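Local coordinates for lysozyme M1 (Streptomyces coelicolor, PDB 1JFX), which hydrolyses the beta-1,4 linkages between N-acetylmuramic acid and N-acetylglucosamine in peptidoglycan, acting as both acetylmuramidase and diacetylmuramidase, at residues 8-13 against 30-35; 36-41 against 73-78; 61-66 against 95-100. All blocks are in the same frame, centred on the assembly; numbering follows the deposited sequence.

Contact 1: 8-13 against 30-35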
ATOM      1  N   ILE A   8      -3.401   0.023  10.167  1.00  6.82           N
ATOM      2  CA  ILE A   8      -2.015  -0.423  10.273  1.00  6.40           C
ATOM      3  C   ILE A   8      -1.632  -1.128   8.992  1.00  6.95           C
ATOM      4  O   ILE A   8      -2.466  -1.332   8.114  1.00  7.42           O
ATOM      5  CB  ILE A   8      -1.808  -1.435  11.439  1.00  6.71           C
ATOM      6  CG1 ILE A   8      -2.679  -2.683  11.226  1.00  7.33           C
ATOM      7  CG2 ILE A   8      -2.129  -0.772  12.788  1.00  9.78           C
ATOM      8  CD1 ILE A   8      -2.408  -3.800  12.251  1.00 10.08           C
ATOM      9  N   ASP A   9      -0.352  -1.439   8.845  1.00  7.18           N
ATOM     10  CA  ASP A   9       0.089  -2.248   7.707  1.00  6.19           C
ATOM     11  C   ASP A   9       1.103  -3.185   8.328  1.00  6.35           C
ATOM     12  O   ASP A   9       1.815  -2.820   9.279  1.00  7.08           O
ATOM     13  CB  ASP A   9       0.666  -1.434   6.538  1.00  8.74           C
ATOM     14  CG  ASP A   9       1.912  -0.660   6.897  1.00  8.33           C
ATOM     15  OD1 ASP A   9       3.031  -1.234   6.877  1.00  8.07           O
ATOM     16  OD2 ASP A   9       1.754   0.539   7.191  1.00  7.39           O
ATOM     17  N   VAL A  10       1.128  -4.415   7.835  1.00  5.58           N
ATOM     18  CA  VAL A  10       2.003  -5.426   8.408  1.00  6.74           C
ATOM     19  C   VAL A  10       2.560  -6.366   7.358  1.00  6.38           C
ATOM     20  O   VAL A  10       2.069  -6.419   6.242  1.00  7.18           O
ATOM     21  CB  VAL A  10       1.230  -6.324   9.409  1.00  7.91           C
ATOM     22  CG1 VAL A  10       0.574  -5.489  10.484  1.00  8.39           C
ATOM     23  CG2 VAL A  10       0.160  -7.133   8.665  1.00  6.86           C
ATOM     24  N   SER A  11       3.586  -7.116   7.755  1.00  6.86           N
ATOM     25  CA  SER A  11       4.211  -8.119   6.907  1.00  8.26           C
ATOM     26  C   SER A  11       4.620  -9.237   7.859  1.00  7.59           C
ATOM     27  O   SER A  11       4.268  -9.209   9.040  1.00  7.44           O
ATOM     28  CB  SER A  11       5.443  -7.568   6.187  1.00  8.57           C
ATOM     29  OG  SER A  11       6.494  -7.258   7.092  1.00 11.55           O
ATOM     30  N   HIS A  12       5.371 -10.215   7.364  1.00  8.69           N
ATOM     31  CA  HIS A  12       5.776 -11.320   8.228  1.00  9.44           C
ATOM     32  C   HIS A  12       6.597 -10.817   9.421  1.00  9.68           C
ATOM     33  O   HIS A  12       6.701 -11.509  10.432  1.00 11.20           O
ATOM     34  CB  HIS A  12       6.595 -12.358   7.446  1.00  9.89           C
ATOM     35  CG  HIS A  12       8.055 -12.060   7.407  1.00 13.35           C
ATOM     36  ND1 HIS A  12       8.588 -11.033   6.658  1.00 14.46           N
ATOM     37  CD2 HIS A  12       9.089 -12.608   8.086  1.00 14.95           C
ATOM     38  CE1 HIS A  12       9.888 -10.958   6.880  1.00 15.74           C
ATOM     39  NE2 HIS A  12      10.216 -11.903   7.743  1.00 16.90           N
ATOM     40  N   TRP A  13       7.169  -9.621   9.320  1.00 10.44           N
ATOM     41  CA  TRP A  13       7.963  -9.094  10.437  1.00 11.81           C
ATOM     42  C   TRP A  13       7.135  -8.940  11.711  1.00 11.09           C
ATOM     43  O   TRP A  13       7.684  -8.950  12.819  1.00 12.99           O
ATOM     44  CB  TRP A  13       8.580  -7.735  10.099  1.00 14.22           C
ATOM     45  CG  TRP A  13       9.690  -7.783   9.095  1.00 18.38           C
ATOM     46  CD1 TRP A  13       9.663  -7.291   7.822  1.00 18.33           C
ATOM     47  CD2 TRP A  13      11.005  -8.326   9.286  1.00 20.46           C
ATOM     48  NE1 TRP A  13      10.877  -7.490   7.209  1.00 19.66           N
ATOM     49  CE2 TRP A  13      11.719  -8.124   8.083  1.00 20.68           C
ATOM     50  CE3 TRP A  13      11.648  -8.967  10.355  1.00 21.59           C
ATOM     51  CZ2 TRP A  13      13.049  -8.535   7.916  1.00 21.82           C
ATOM     52  CZ3 TRP A  13      12.974  -9.379  10.190  1.00 21.61           C
ATOM     53  CH2 TRP A  13      13.657  -9.159   8.977  1.00 21.45           C
ATOM     54  N   ALA A  30      -6.392  -2.128   7.226  1.00  6.07           N
ATOM     55  CA  ALA A  30      -5.033  -2.625   7.221  1.00  6.82           C
ATOM     56  C   ALA A  30      -4.572  -3.018   5.825  1.00  6.86           C
ATOM     57  O   ALA A  30      -5.364  -3.470   5.005  1.00  8.01           O
ATOM     58  CB  ALA A  30      -4.902  -3.842   8.155  1.00 10.03           C
ATOM     59  N   TYR A  31      -3.286  -2.805   5.562  1.00  6.60           N
ATOM     60  CA  TYR A  31      -2.675  -3.275   4.326  1.00  6.56           C
ATOM     61  C   TYR A  31      -1.710  -4.361   4.793  1.00  7.02           C
ATOM     62  O   TYR A  31      -1.034  -4.215   5.812  1.00  7.27           O
ATOM     63  CB  TYR A  31      -1.970  -2.156   3.567  1.00  7.50           C
ATOM     64  CG  TYR A  31      -2.898  -1.530   2.545  1.00  6.43           C
ATOM     65  CD1 TYR A  31      -3.341  -2.261   1.430  1.00  4.96           C
ATOM     66  CD2 TYR A  31      -3.347  -0.215   2.692  1.00  5.70           C
ATOM     67  CE1 TYR A  31      -4.204  -1.691   0.486  1.00  4.69           C
ATOM     68  CE2 TYR A  31      -4.207   0.356   1.754  1.00  5.79           C
ATOM     69  CZ  TYR A  31      -4.629  -0.381   0.655  1.00  5.61           C
ATOM     70  OH  TYR A  31      -5.454   0.201  -0.280  1.00  5.76           O
ATOM     71  N   ILE A  32      -1.681  -5.459   4.043  1.00  6.58           N
ATOM     72  CA  ILE A  32      -0.898  -6.649   4.377  1.00  5.51           C
ATOM     73  C   ILE A  32       0.061  -7.023   3.243  1.00  5.45           C
ATOM     74  O   ILE A  32      -0.355  -7.128   2.092  1.00  6.42           O
ATOM     75  CB  ILE A  32      -1.884  -7.820   4.611  1.00  6.99           C
ATOM     76  CG1 ILE A  32      -2.847  -7.442   5.742  1.00  7.85           C
ATOM     77  CG2 ILE A  32      -1.129  -9.129   4.903  1.00  6.12           C
ATOM     78  CD1 ILE A  32      -4.155  -8.256   5.749  1.00  7.01           C
ATOM     79  N   LYS A  33       1.334  -7.242   3.555  1.00  5.25           N
ATOM     80  CA  LYS A  33       2.265  -7.585   2.492  1.00  5.69           C
ATOM     81  C   LYS A  33       1.941  -8.947   1.892  1.00  6.16           C
ATOM     82  O   LYS A  33       1.734  -9.925   2.614  1.00  6.34           O
ATOM     83  CB  LYS A  33       3.695  -7.595   3.005  1.00  5.54           C
ATOM     84  CG  LYS A  33       4.726  -7.773   1.881  1.00  6.48           C
ATOM     85  CD  LYS A  33       6.129  -7.504   2.384  1.00 10.89           C
ATOM     86  CE  LYS A  33       7.138  -7.613   1.257  1.00 13.25           C
ATOM     87  NZ  LYS A  33       8.457  -7.077   1.722  1.00 16.29           N
ATOM     88  N   ALA A  34       1.907  -8.986   0.564  1.00  6.79           N
ATOM     89  CA  ALA A  34       1.632 -10.209  -0.160  1.00  7.00           C
ATOM     90  C   ALA A  34       2.844 -10.709  -0.924  1.00  9.24           C
ATOM     91  O   ALA A  34       3.356 -11.790  -0.652  1.00 12.18           O
ATOM     92  CB  ALA A  34       0.474  -9.995  -1.126  1.00  8.71           C
ATOM     93  N   THR A  35       3.300  -9.910  -1.879  1.00  7.99           N
ATOM     94  CA  THR A  35       4.401 -10.303  -2.747  1.00  7.15           C
ATOM     95  C   THR A  35       5.503  -9.249  -2.817  1.00  7.32           C
ATOM     96  O   THR A  35       5.318  -8.109  -2.400  1.00  7.74           O
ATOM     97  CB  THR A  35       3.868 -10.489  -4.168  1.00  6.51           C
ATOM     98  OG1 THR A  35       3.030  -9.362  -4.487  1.00  8.53           O
ATOM     99  CG2 THR A  35       3.010 -11.765  -4.270  1.00  9.78           C
TER

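Contact 2: 36-41 against 73-78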
ATOM      1  N   GLU A  36       6.653  -9.661  -3.350  1.00  6.81           N
ATOM      2  CA  GLU A  36       7.784  -8.772  -3.560  1.00  7.30           C
ATOM      3  C   GLU A  36       8.531  -9.278  -4.791  1.00  7.79           C
ATOM      4  O   GLU A  36       8.674 -10.489  -5.004  1.00  8.67           O
ATOM      5  CB  GLU A  36       8.723  -8.731  -2.341  1.00  8.99           C
ATOM      6  CG  GLU A  36       9.973  -7.875  -2.567  1.00  7.17           C
ATOM      7  CD  GLU A  36      10.678  -7.461  -1.282  1.00 13.80           C
ATOM      8  OE1 GLU A  36      10.230  -7.852  -0.186  1.00 14.99           O
ATOM      9  OE2 GLU A  36      11.687  -6.731  -1.366  1.00 13.00           O
ATOM     10  N   GLY A  37       8.995  -8.350  -5.609  1.00  7.76           N
ATOM     11  CA  GLY A  37       9.714  -8.742  -6.811  1.00  8.21           C
ATOM     12  C   GLY A  37       8.937  -9.715  -7.680  1.00  8.57           C
ATOM     13  O   GLY A  37       7.721  -9.594  -7.849  1.00  8.17           O
ATOM     14  N   THR A  38       9.645 -10.700  -8.222  1.00  8.18           N
ATOM     15  CA  THR A  38       9.034 -11.677  -9.104  1.00  8.35           C
ATOM     16  C   THR A  38       8.665 -12.997  -8.454  1.00  9.34           C
ATOM     17  O   THR A  38       7.874 -13.751  -9.022  1.00  8.77           O
ATOM     18  CB  THR A  38       9.974 -12.046 -10.262  1.00  9.16           C
ATOM     19  OG1 THR A  38      11.072 -12.808  -9.745  1.00 10.63           O
ATOM     20  CG2 THR A  38      10.516 -10.781 -10.934  1.00 11.18           C
ATOM     21  N   ASN A  39       9.245 -13.303  -7.294  1.00  9.30           N
ATOM     22  CA  ASN A  39       8.968 -14.606  -6.699  1.00 10.25           C
ATOM     23  C   ASN A  39       8.960 -14.703  -5.188  1.00 10.89           C
ATOM     24  O   ASN A  39       9.080 -15.801  -4.636  1.00 11.21           O
ATOM     25  CB  ASN A  39       9.957 -15.628  -7.254  1.00 12.28           C
ATOM     26  CG  ASN A  39      11.388 -15.248  -6.976  1.00 20.56           C
ATOM     27  OD1 ASN A  39      11.681 -14.584  -5.982  1.00 23.10           O
ATOM     28  ND2 ASN A  39      12.296 -15.677  -7.846  1.00 24.67           N
ATOM     29  N   TYR A  40       8.817 -13.576  -4.504  1.00 10.37           N
ATOM     30  CA  TYR A  40       8.758 -13.629  -3.060  1.00  9.32           C
ATOM     31  C   TYR A  40       7.291 -13.537  -2.658  1.00  9.22           C
ATOM     32  O   TYR A  40       6.550 -12.728  -3.217  1.00  9.57           O
ATOM     33  CB  TYR A  40       9.518 -12.466  -2.431  1.00  9.22           C
ATOM     34  CG  TYR A  40       9.387 -12.419  -0.928  1.00 10.08           C
ATOM     35  CD1 TYR A  40       8.314 -11.766  -0.317  1.00  8.86           C
ATOM     36  CD2 TYR A  40      10.321 -13.053  -0.113  1.00 10.54           C
ATOM     37  CE1 TYR A  40       8.176 -11.744   1.066  1.00  9.72           C
ATOM     38  CE2 TYR A  40      10.196 -13.040   1.276  1.00 12.58           C
ATOM     39  CZ  TYR A  40       9.120 -12.384   1.861  1.00 14.30           C
ATOM     40  OH  TYR A  40       8.988 -12.368   3.240  1.00 12.38           O
ATOM     41  N   LYS A  41       6.879 -14.372  -1.704  1.00  8.71           N
ATOM     42  CA  LYS A  41       5.512 -14.349  -1.185  1.00  9.73           C
ATOM     43  C   LYS A  41       5.627 -14.315   0.331  1.00  9.99           C
ATOM     44  O   LYS A  41       6.330 -15.134   0.921  1.00 10.48           O
ATOM     45  CB  LYS A  41       4.723 -15.604  -1.606  1.00 10.41           C
ATOM     46  CG  LYS A  41       3.260 -15.569  -1.167  1.00 13.38           C
ATOM     47  CD  LYS A  41       2.536 -14.369  -1.781  1.00 15.76           C
ATOM     48  CE  LYS A  41       1.108 -14.237  -1.291  1.00 13.12           C
ATOM     49  NZ  LYS A  41       0.273 -15.432  -1.628  1.00 19.93           N
ATOM     50  N   THR A  73       4.354  -4.607 -15.993  1.00  7.01           N
ATOM     51  CA  THR A  73       3.261  -5.489 -16.373  1.00  7.84           C
ATOM     52  C   THR A  73       3.417  -6.842 -15.683  1.00  7.97           C
ATOM     53  O   THR A  73       2.464  -7.364 -15.101  1.00  7.50           O
ATOM     54  CB  THR A  73       3.232  -5.718 -17.899  1.00  8.63           C
ATOM     55  OG1 THR A  73       2.989  -4.469 -18.555  1.00  8.92           O
ATOM     56  CG2 THR A  73       2.127  -6.713 -18.276  1.00  9.38           C
ATOM     57  N   ALA A  74       4.621  -7.412 -15.747  1.00  7.07           N
ATOM     58  CA  ALA A  74       4.858  -8.720 -15.137  1.00  7.49           C
ATOM     59  C   ALA A  74       4.623  -8.751 -13.629  1.00  6.90           C
ATOM     60  O   ALA A  74       4.018  -9.693 -13.109  1.00  8.43           O
ATOM     61  CB  ALA A  74       6.272  -9.197 -15.439  1.00  8.33           C
ATOM     62  N   GLN A  75       5.098  -7.738 -12.911  1.00  6.49           N
ATOM     63  CA  GLN A  75       4.896  -7.752 -11.476  1.00  6.08           C
ATOM     64  C   GLN A  75       3.440  -7.478 -11.095  1.00  6.45           C
ATOM     65  O   GLN A  75       2.983  -7.968 -10.069  1.00  6.86           O
ATOM     66  CB  GLN A  75       5.870  -6.797 -10.767  1.00  7.98           C
ATOM     67  CG  GLN A  75       7.203  -7.506 -10.532  1.00  7.58           C
ATOM     68  CD  GLN A  75       8.303  -6.648  -9.942  1.00  6.49           C
ATOM     69  OE1 GLN A  75       8.119  -5.974  -8.922  1.00  8.20           O
ATOM     70  NE2 GLN A  75       9.481  -6.697 -10.571  1.00  9.10           N
ATOM     71  N   ALA A  76       2.710  -6.727 -11.923  1.00  6.02           N
ATOM     72  CA  ALA A  76       1.296  -6.474 -11.625  1.00  5.92           C
ATOM     73  C   ALA A  76       0.521  -7.796 -11.754  1.00  7.94           C
ATOM     74  O   ALA A  76      -0.364  -8.084 -10.935  1.00  7.87           O
ATOM     75  CB  ALA A  76       0.706  -5.403 -12.596  1.00  5.30           C
ATOM     76  N   ASP A  77       0.835  -8.595 -12.774  1.00  7.41           N
ATOM     77  CA  ASP A  77       0.147  -9.878 -12.941  1.00  7.03           C
ATOM     78  C   ASP A  77       0.499 -10.811 -11.772  1.00  6.50           C
ATOM     79  O   ASP A  77      -0.376 -11.483 -11.217  1.00  7.11           O
ATOM     80  CB  ASP A  77       0.526 -10.551 -14.276  1.00  6.90           C
ATOM     81  CG  ASP A  77      -0.346 -10.100 -15.440  1.00  8.23           C
ATOM     82  OD1 ASP A  77      -1.570  -9.953 -15.245  1.00  8.21           O
ATOM     83  OD2 ASP A  77       0.182  -9.904 -16.566  1.00  9.53           O
ATOM     84  N   TYR A  78       1.775 -10.851 -11.395  1.00  6.83           N
ATOM     85  CA  TYR A  78       2.215 -11.696 -10.290  1.00  6.51           C
ATOM     86  C   TYR A  78       1.440 -11.323  -9.020  1.00  7.29           C
ATOM     87  O   TYR A  78       0.898 -12.179  -8.332  1.00  7.95           O
ATOM     88  CB  TYR A  78       3.728 -11.521 -10.080  1.00  6.13           C
ATOM     89  CG  TYR A  78       4.273 -12.246  -8.866  1.00  6.59           C
ATOM     90  CD1 TYR A  78       3.975 -13.587  -8.636  1.00  8.83           C
ATOM     91  CD2 TYR A  78       5.073 -11.580  -7.941  1.00  9.65           C
ATOM     92  CE1 TYR A  78       4.462 -14.245  -7.501  1.00 10.90           C
ATOM     93  CE2 TYR A  78       5.563 -12.226  -6.806  1.00 10.60           C
ATOM     94  CZ  TYR A  78       5.254 -13.555  -6.593  1.00  8.90           C
ATOM     95  OH  TYR A  78       5.728 -14.207  -5.467  1.00 12.47           O
TER

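Contact 3: 61-66 against 95-100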
ATOM      1  N   ALA A  61      -4.014  -5.773   0.128  1.00  6.14           N
ATOM      2  CA  ALA A  61      -2.672  -6.356   0.017  1.00  6.42           C
ATOM      3  C   ALA A  61      -1.717  -5.382  -0.656  1.00  6.47           C
ATOM      4  O   ALA A  61      -2.149  -4.475  -1.368  1.00  6.83           O
ATOM      5  CB  ALA A  61      -2.743  -7.620  -0.809  1.00  6.08           C
ATOM      6  N   TYR A  62      -0.420  -5.551  -0.425  1.00  6.55           N
ATOM      7  CA  TYR A  62       0.542  -4.696  -1.114  1.00  6.09           C
ATOM      8  C   TYR A  62       1.683  -5.511  -1.713  1.00  6.23           C
ATOM      9  O   TYR A  62       2.022  -6.607  -1.240  1.00  6.56           O
ATOM     10  CB  TYR A  62       1.071  -3.557  -0.202  1.00  6.93           C
ATOM     11  CG  TYR A  62       2.076  -3.897   0.887  1.00  5.41           C
ATOM     12  CD1 TYR A  62       3.440  -3.993   0.597  1.00  3.58           C
ATOM     13  CD2 TYR A  62       1.680  -4.000   2.221  1.00  5.64           C
ATOM     14  CE1 TYR A  62       4.383  -4.167   1.610  1.00  6.91           C
ATOM     15  CE2 TYR A  62       2.619  -4.181   3.248  1.00  5.02           C
ATOM     16  CZ  TYR A  62       3.965  -4.253   2.931  1.00  5.16           C
ATOM     17  OH  TYR A  62       4.911  -4.356   3.914  1.00  9.07           O
ATOM     18  N   HIS A  63       2.235  -4.977  -2.790  1.00  5.74           N
ATOM     19  CA  HIS A  63       3.347  -5.590  -3.504  1.00  5.11           C
ATOM     20  C   HIS A  63       4.575  -4.718  -3.375  1.00  7.65           C
ATOM     21  O   HIS A  63       4.507  -3.524  -3.689  1.00  6.88           O
ATOM     22  CB  HIS A  63       3.025  -5.698  -4.992  1.00  7.26           C
ATOM     23  CG  HIS A  63       4.177  -6.172  -5.824  1.00  7.11           C
ATOM     24  ND1 HIS A  63       4.588  -7.488  -5.846  1.00  8.16           N
ATOM     25  CD2 HIS A  63       5.024  -5.498  -6.641  1.00  8.41           C
ATOM     26  CE1 HIS A  63       5.639  -7.606  -6.640  1.00  5.71           C
ATOM     27  NE2 HIS A  63       5.925  -6.412  -7.135  1.00  6.74           N
ATOM     28  N   PHE A  64       5.685  -5.293  -2.908  1.00  7.01           N
ATOM     29  CA  PHE A  64       6.924  -4.526  -2.819  1.00  7.32           C
ATOM     30  C   PHE A  64       7.624  -4.658  -4.180  1.00  7.29           C
ATOM     31  O   PHE A  64       8.128  -5.723  -4.553  1.00  7.20           O
ATOM     32  CB  PHE A  64       7.815  -5.058  -1.697  1.00  9.71           C
ATOM     33  CG  PHE A  64       8.992  -4.168  -1.393  1.00  8.29           C
ATOM     34  CD1 PHE A  64      10.056  -4.072  -2.282  1.00  7.68           C
ATOM     35  CD2 PHE A  64       9.028  -3.420  -0.216  1.00 10.22           C
ATOM     36  CE1 PHE A  64      11.160  -3.235  -2.001  1.00  9.65           C
ATOM     37  CE2 PHE A  64      10.121  -2.583   0.077  1.00 11.18           C
ATOM     38  CZ  PHE A  64      11.185  -2.494  -0.822  1.00 12.25           C
ATOM     39  N   ALA A  65       7.632  -3.566  -4.933  1.00  7.15           N
ATOM     40  CA  ALA A  65       8.230  -3.563  -6.264  1.00  7.69           C
ATOM     41  C   ALA A  65       9.745  -3.704  -6.314  1.00  7.62           C
ATOM     42  O   ALA A  65      10.448  -3.184  -5.466  1.00  7.07           O
ATOM     43  CB  ALA A  65       7.854  -2.270  -6.981  1.00  8.42           C
ATOM     44  N   ARG A  66      10.231  -4.400  -7.340  1.00  8.69           N
ATOM     45  CA  ARG A  66      11.666  -4.500  -7.607  1.00  8.18           C
ATOM     46  C   ARG A  66      11.695  -4.244  -9.119  1.00  7.94           C
ATOM     47  O   ARG A  66      11.789  -5.175  -9.926  1.00  9.61           O
ATOM     48  CB  ARG A  66      12.213  -5.889  -7.279  1.00  8.94           C
ATOM     49  CG  ARG A  66      12.174  -6.235  -5.783  1.00  6.69           C
ATOM     50  CD  ARG A  66      13.046  -5.307  -4.925  1.00  8.00           C
ATOM     51  NE  ARG A  66      13.213  -5.896  -3.599  1.00 10.28           N
ATOM     52  CZ  ARG A  66      14.300  -6.553  -3.213  1.00 12.24           C
ATOM     53  NH1 ARG A  66      15.326  -6.688  -4.053  1.00 15.59           N
ATOM     54  NH2 ARG A  66      14.350  -7.105  -2.006  1.00 14.42           N
ATOM     55  N   GLY A  95      -5.477  -2.885  -4.242  1.00  6.44           N
ATOM     56  CA  GLY A  95      -4.086  -3.214  -3.964  1.00  6.06           C
ATOM     57  C   GLY A  95      -3.141  -2.033  -3.985  1.00  7.11           C
ATOM     58  O   GLY A  95      -3.434  -0.995  -4.570  1.00  7.15           O
ATOM     59  N   VAL A  96      -1.986  -2.226  -3.360  1.00  6.13           N
ATOM     60  CA  VAL A  96      -0.962  -1.200  -3.244  1.00  6.90           C
ATOM     61  C   VAL A  96       0.344  -1.556  -3.921  1.00  6.27           C
ATOM     62  O   VAL A  96       0.819  -2.681  -3.805  1.00  7.14           O
ATOM     63  CB  VAL A  96      -0.655  -0.922  -1.752  1.00  6.72           C
ATOM     64  CG1 VAL A  96       0.661  -0.148  -1.590  1.00  6.98           C
ATOM     65  CG2 VAL A  96      -1.787  -0.085  -1.145  1.00  6.64           C
ATOM     66  N   LEU A  97       0.901  -0.583  -4.639  1.00  6.37           N
ATOM     67  CA  LEU A  97       2.208  -0.729  -5.273  1.00  5.76           C
ATOM     68  C   LEU A  97       3.149  -0.005  -4.316  1.00  6.75           C
ATOM     69  O   LEU A  97       3.095   1.213  -4.206  1.00  6.51           O
ATOM     70  CB  LEU A  97       2.245  -0.044  -6.647  1.00  5.65           C
ATOM     71  CG  LEU A  97       3.659   0.082  -7.241  1.00  6.77           C
ATOM     72  CD1 LEU A  97       4.277  -1.307  -7.462  1.00  9.31           C
ATOM     73  CD2 LEU A  97       3.613   0.869  -8.547  1.00  7.73           C
ATOM     74  N   ASP A  98       3.976  -0.766  -3.599  1.00  7.35           N
ATOM     75  CA  ASP A  98       4.945  -0.219  -2.643  1.00  8.09           C
ATOM     76  C   ASP A  98       6.227  -0.078  -3.461  1.00  8.75           C
ATOM     77  O   ASP A  98       6.938  -1.054  -3.711  1.00  8.47           O
ATOM     78  CB  ASP A  98       5.136  -1.212  -1.485  1.00  7.23           C
ATOM     79  CG  ASP A  98       6.173  -0.760  -0.462  1.00  8.90           C
ATOM     80  OD1 ASP A  98       7.086   0.024  -0.807  1.00  8.22           O
ATOM     81  OD2 ASP A  98       6.089  -1.224   0.698  1.00  8.23           O
ATOM     82  N   ILE A  99       6.512   1.145  -3.886  1.00  8.58           N
ATOM     83  CA  ILE A  99       7.680   1.400  -4.713  1.00  8.65           C
ATOM     84  C   ILE A  99       8.501   2.441  -3.946  1.00  9.03           C
ATOM     85  O   ILE A  99       8.088   3.586  -3.767  1.00  8.76           O
ATOM     86  CB  ILE A  99       7.215   1.829  -6.146  1.00 10.54           C
ATOM     87  CG1 ILE A  99       8.414   1.860  -7.086  1.00 11.53           C
ATOM     88  CG2 ILE A  99       6.386   3.122  -6.087  1.00  9.65           C
ATOM     89  CD1 ILE A  99       8.026   1.881  -8.567  1.00 12.60           C
ATOM     90  N   GLU A 100       9.679   2.012  -3.500  1.00  8.55           N
ATOM     91  CA  GLU A 100      10.511   2.836  -2.630  1.00  6.87           C
ATOM     92  C   GLU A 100      12.005   2.524  -2.788  1.00  7.13           C
ATOM     93  O   GLU A 100      12.373   1.698  -3.608  1.00  7.24           O
ATOM     94  CB  GLU A 100      10.078   2.539  -1.187  1.00  6.67           C
ATOM     95  CG  GLU A 100      10.345   1.088  -0.757  1.00  9.65           C
ATOM     96  CD  GLU A 100       9.978   0.831   0.698  1.00  9.93           C
ATOM     97  OE1 GLU A 100       8.799   0.535   0.989  1.00  9.19           O
ATOM     98  OE2 GLU A 100      10.864   0.949   1.561  1.00  9.45           O
TER
HETATM   99  O   HOH W   1       9.861  -0.844  -3.903  1.00  8.19           O

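Contact 1: 8-13 against 30-35
Lys33 lies along Ser11 at the end of a parallel strand pair, and its chain can be traced atom by atom. CB sits 3.6 Å from Ser11 CB and also borders Val10 O. With CG anti to the backbone N (chi1 -173°) and every later torsion close to 180°, the chain runs straight: CD still passes Ser11 CB at 3.9 Å, and NZ is carried away from residues 8-13, to a salt bridge with Glu36. Backbone bonds fix the register of the two strands. Tyr31 N donates to Ile8 O at 3.1 Å, Val10 N to Tyr31 O at 3.0 Å and Lys33 N to Val10 O at 2.9 Å, the alternation expected of parallel strands, whose axes diverge by just 9°.

Asp9, a predicted active-site residue, shares one face with Tyr31, their CB atoms 4.0 Å apart. The two tips then part: Asp9 OD2 is held by Asn200 and Gln183, whereas Tyr31 OH bonds to Pro94 O. On the other face Ile8 CG1 meets Ala30 CB, and Val10 CG2 reaches Ile32 CG1 at 4.2 Å. That apolar side is covered by helix 19-24, which links the two strands as a beta-alpha-beta unit, and by helix 45-54; strand 58-64 continues the sheet beyond strand 29-36.

Contact 2: 36-41 against 73-78
The ring of Tyr78 lies against the turn 36-41 with one face under a carbonyl: Thr38 O stands 3.4 Å above the ring plane, over its centre. Other carbonyls approach the same ring differently. Glu36 O and Tyr40 O are near its plane at the edge, while Gly37 O comes in obliquely, 3.3 Å from Tyr78 CD2. CG anti to the backbone N (chi1 174°) sends the ring out from the helix to the loop, and chi2 of 49° turns its face to Thr38 O. At its far end OH donates a weak hydrogen bond to Tyr40 O, 2.8 Å away.

Gln75, one helical turn earlier, meets the turn with the middle of its side chain. Its CG packs 3.4 Å from Gly37 O, with the amide carbon CD next to it, so that Gln75 and Tyr78 both border this carbonyl. Gly37 O is buried here without a hydrogen-bonding partner. The amide of Gln75 is engaged on other sides: NE2 bonds to Arg66 O and Ser70 OG, and OE1 to His63 NE2, which fixes which way round the amide is turned.

Gly37 has a positive phi (54°), a backbone shape that suits glycine. Reciprocal backbone bonds, Glu36 N to Tyr40 O and Tyr40 N to Glu36 O, both 3.1 Å, make 36-40 the closed end of a beta-hairpin joining strand 29-36 to the short antiparallel strand 40-41. The contact is thus a hairpin end packed on helix 72-81 of the beta-alpha-barrel of this glycosyl hydrolase family 25 domain, beside the strand ends that carry the predicted active site.

Contact 3: 61-66 against 95-100
Asp98 O is gripped twice, by Ala65 N at 2.9 Å and by a water. The Ala65 N-H points almost straight at this oxygen (163° at H), although the donor is tilted 22° from the carbonyl plane. The same water donates to Ala65 O and accepts from Glu100 N, bridging the two segments just past the paired strands, and it also lies over one face of the Phe64 ring, toward the rim. Further back, His63 takes both roles: its N donates to Val96 O and its O accepts from Asp98 N at 2.8 Å.

Strands 58-64 and 96-98 are parallel neighbours in the beta-alpha-barrel, connected through helix 72-81 as a beta-alpha-beta unit. Asp98 ends strand 96-98 and Glu100 follows just beyond it; both are predicted active-site residues. Asp98 OD1 and Glu100 OE1 are 2.5 Å apart. Two aromatic rings of segment 61-66 lie against these acids. Tyr62 runs alongside Asp98, with CE1 3.5 Å from OD2 and ring and carboxylate planes 42° apart. The Phe64 side chain runs across that of Glu100, CE2 3.5 Å from CD, and its CD2 also touches Asp98 OD2 at 3.8 Å. Leu97, on the reverse face, has CD1 3.7 Å from Ala65 CB, and helix 113-131 covers it through Trp119 and Phe123.

Overall arrangement
From the N terminus, contact 1 closes first, bringing strand 29-36 back beside strand 6-10 after helix 19-24. The chain then turns through 36-41, and contact 2 opens; it closes only when helix 72-81 returns to that hairpin. Between its two segments lies 61-66, where contact 3 begins, to be completed at 95-100. Contacts 2 and 3 therefore cross, while contact 1 precedes both in series. Direct bonds join them: Thr35 OG1 pairs with His63 ND1 at 2.8 Å, and Glu36 OE2 forms a salt bridge with Arg66 NH2. Together they tie four successive barrel strands, 6-10, 29-36, 58-64 and 96-98, to a hairpin and a helix.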